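Local coordinates for protein response regulator (Caulobacter vibrioides, PDB 3T0Y) that is the sigma-like part of a PhyR-type two-component response regulator and probably imitates a sigma factor to capture an anti-sigma factor, at residues 65-68 and 69-73. Residues are numbered along the deposited sequence; the frame is centred on the assembly and turned at random.
Sequences SPRV and ALYRV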
ATOM      1  N   SER C  65      16.182  18.357  12.575  1.00 19.30           N
ATOM      2  CA  SER C  65      15.447  19.201  11.634  1.00 20.24           C
ATOM      3  C   SER C  65      14.048  18.643  11.457  1.00 27.91           C
ATOM      4  O   SER C  65      13.805  17.462  11.763  1.00 25.40           O
ATOM      5  CB  SER C  65      16.108  19.189  10.270  1.00 20.61           C
ATOM      6  OG  SER C  65      15.746  17.985   9.601  1.00 29.59           O
ATOM      7  N   PRO C  66      13.118  19.485  10.963  1.00 28.67           N
ATOM      8  CA  PRO C  66      11.746  19.036  10.719  1.00 30.23           C
ATOM      9  C   PRO C  66      11.708  17.808   9.838  1.00 27.65           C
ATOM     10  O   PRO C  66      11.054  16.835  10.203  1.00 25.28           O
ATOM     11  CB  PRO C  66      11.109  20.244  10.026  1.00 31.79           C
ATOM     12  CG  PRO C  66      11.807  21.419  10.705  1.00 29.11           C
ATOM     13  CD  PRO C  66      13.236  20.958  10.870  1.00 28.22           C
ATOM     14  N   ARG C  67      12.427  17.836   8.719  1.00 30.17           N
ATOM     15  CA  ARG C  67      12.445  16.695   7.817  1.00 31.28           C
ATOM     16  C   ARG C  67      12.967  15.410   8.498  1.00 24.15           C
ATOM     17  O   ARG C  67      12.361  14.343   8.375  1.00 28.94           O
ATOM     18  CB  ARG C  67      13.245  17.011   6.547  1.00 27.21           C
ATOM     19  CG  ARG C  67      13.074  15.996   5.439  1.00 26.07           C
ATOM     20  CD  ARG C  67      14.025  16.293   4.296  1.00 35.58           C
ATOM     21  NE  ARG C  67      14.434  15.067   3.607  1.00 46.86           N
ATOM     22  CZ  ARG C  67      14.432  14.895   2.285  1.00 48.68           C
ATOM     23  NH1 ARG C  67      14.045  15.900   1.495  1.00 45.40           N
ATOM     24  NH2 ARG C  67      14.825  13.723   1.750  1.00 24.77           N
ATOM     25  N   VAL C  68      14.074  15.506   9.212  1.00 21.97           N
ATOM     26  CA  VAL C  68      14.669  14.316   9.816  1.00 22.97           C
ATOM     27  C   VAL C  68      13.733  13.742  10.885  1.00 23.93           C
ATOM     28  O   VAL C  68      13.510  12.531  10.943  1.00 19.47           O
ATOM     29  CB  VAL C  68      16.083  14.601  10.368  1.00 21.58           C
ATOM     30  CG1 VAL C  68      16.588  13.468  11.254  1.00 17.27           C
ATOM     31  CG2 VAL C  68      17.066  14.860   9.223  1.00 17.37           C
ATOM     32  N   ALA C  69      13.157  14.619  11.697  1.00 20.59           N
ATOM     33  CA  ALA C  69      12.255  14.209  12.765  1.00 18.62           C
ATOM     34  C   ALA C  69      10.981  13.582  12.205  1.00 19.38           C
ATOM     35  O   ALA C  69      10.425  12.663  12.787  1.00 22.85           O
ATOM     36  CB  ALA C  69      11.924  15.416  13.679  1.00 21.65           C
ATOM     37  N   LEU C  70      10.537  14.065  11.054  1.00 20.88           N
ATOM     38  CA  LEU C  70       9.370  13.504  10.388  1.00 20.15           C
ATOM     39  C   LEU C  70       9.625  12.057   9.927  1.00 24.91           C
ATOM     40  O   LEU C  70       8.825  11.160  10.192  1.00 20.10           O
ATOM     41  CB  LEU C  70       9.001  14.354   9.173  1.00 20.93           C
ATOM     42  CG  LEU C  70       7.882  13.798   8.295  1.00 22.80           C
ATOM     43  CD1 LEU C  70       6.570  13.669   9.081  1.00 17.26           C
ATOM     44  CD2 LEU C  70       7.687  14.624   7.020  1.00 23.59           C
ATOM     45  N   TYR C  71      10.737  11.829   9.240  1.00 20.90           N
ATOM     46  CA  TYR C  71      11.065  10.477   8.809  1.00 19.54           C
ATOM     47  C   TYR C  71      11.336   9.567   9.988  1.00 16.98           C
ATOM     48  O   TYR C  71      11.102   8.385   9.903  1.00 18.78           O
ATOM     49  CB  TYR C  71      12.295  10.470   7.925  1.00 19.38           C
ATOM     50  CG  TYR C  71      12.074  10.927   6.509  1.00 22.45           C
ATOM     51  CD1 TYR C  71      11.620  12.208   6.228  1.00 20.86           C
ATOM     52  CD2 TYR C  71      12.373  10.083   5.446  1.00 19.26           C
ATOM     53  CE1 TYR C  71      11.461  12.634   4.932  1.00 20.79           C
ATOM     54  CE2 TYR C  71      12.209  10.489   4.146  1.00 19.17           C
ATOM     55  CZ  TYR C  71      11.762  11.773   3.893  1.00 22.17           C
ATOM     56  OH  TYR C  71      11.621  12.183   2.591  1.00 20.29           O
ATOM     57  N   ARG C  72      11.873  10.108  11.073  1.00 16.54           N
ATOM     58  CA  ARG C  72      12.020   9.328  12.302  1.00 18.37           C
ATOM     59  C   ARG C  72      10.663   8.827  12.791  1.00 18.79           C
ATOM     60  O   ARG C  72      10.531   7.661  13.149  1.00 21.03           O
ATOM     61  CB  ARG C  72      12.731  10.146  13.396  1.00 20.95           C
ATOM     62  CG  ARG C  72      12.961   9.381  14.673  1.00 21.92           C
ATOM     63  CD  ARG C  72      13.726  10.220  15.698  1.00 27.52           C
ATOM     64  NE  ARG C  72      13.625   9.681  17.054  1.00 27.30           N
ATOM     65  CZ  ARG C  72      14.547   8.929  17.654  1.00 32.33           C
ATOM     66  NH1 ARG C  72      15.677   8.607  17.035  1.00 26.89           N
ATOM     67  NH2 ARG C  72      14.337   8.502  18.894  1.00 37.44           N
ATOM     68  N   VAL C  73       9.645   9.689  12.780  1.00 18.60           N
ATOM     69  CA  VAL C  73       8.314   9.241  13.191  1.00 20.01           C
ATOM     70  C   VAL C  73       7.711   8.256  12.188  1.00 23.69           C
ATOM     71  O   VAL C  73       7.138   7.237  12.577  1.00 26.04           O
ATOM     72  CB  VAL C  73       7.334  10.397  13.429  1.00 24.38           C
ATOM     73  CG1 VAL C  73       5.906   9.848  13.578  1.00 27.00           C
ATOM     74  CG2 VAL C  73       7.726  11.169  14.659  1.00 23.55           C
TER
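Arg67 and Tyr71, one turn apart on helix 66-80, pack their side chains against each other. CG of Arg67, placed anti to the backbone N (chi1 -168°), lies 3.8 Å from CE1 of Tyr71. Further out, the guanidinium and phenol planes are 2° from parallel, but the groups are offset: the Tyr71 hydroxyl stands over the guanidinium rim, its OH 3.7 Å from Arg67 NH2. The polar ends share a partner instead, Glu107 of the second subunit, which forms a salt bridge with Arg67 and a hydrogen bond with Tyr71. Low on the ring, CD1 of Tyr71 sits 3.1 Å from Arg67 O, which meets the ring at its edge.

Of the hydrogen bonds, the first is a capping bond: Ser65, at the N-cap, accepts from Val68 N through OG at 3.0 Å, nearly straight at 168°, closing the first turn. Regular i to i+4 backbone bonds follow, from Ala69 N to Ser65 O (2.9 Å) through Arg72 N to Val68 O (2.9 Å).

These first two turns of helix 66-80 belong to the sigma2-like domain. Arg67 and Tyr71 face helix 25-36 at Tyr27, Ala69 and Arg72 touch Leu64 of the preceding loop, and Phe109 of the second subunit packs on Arg67, Val68 and Tyr71.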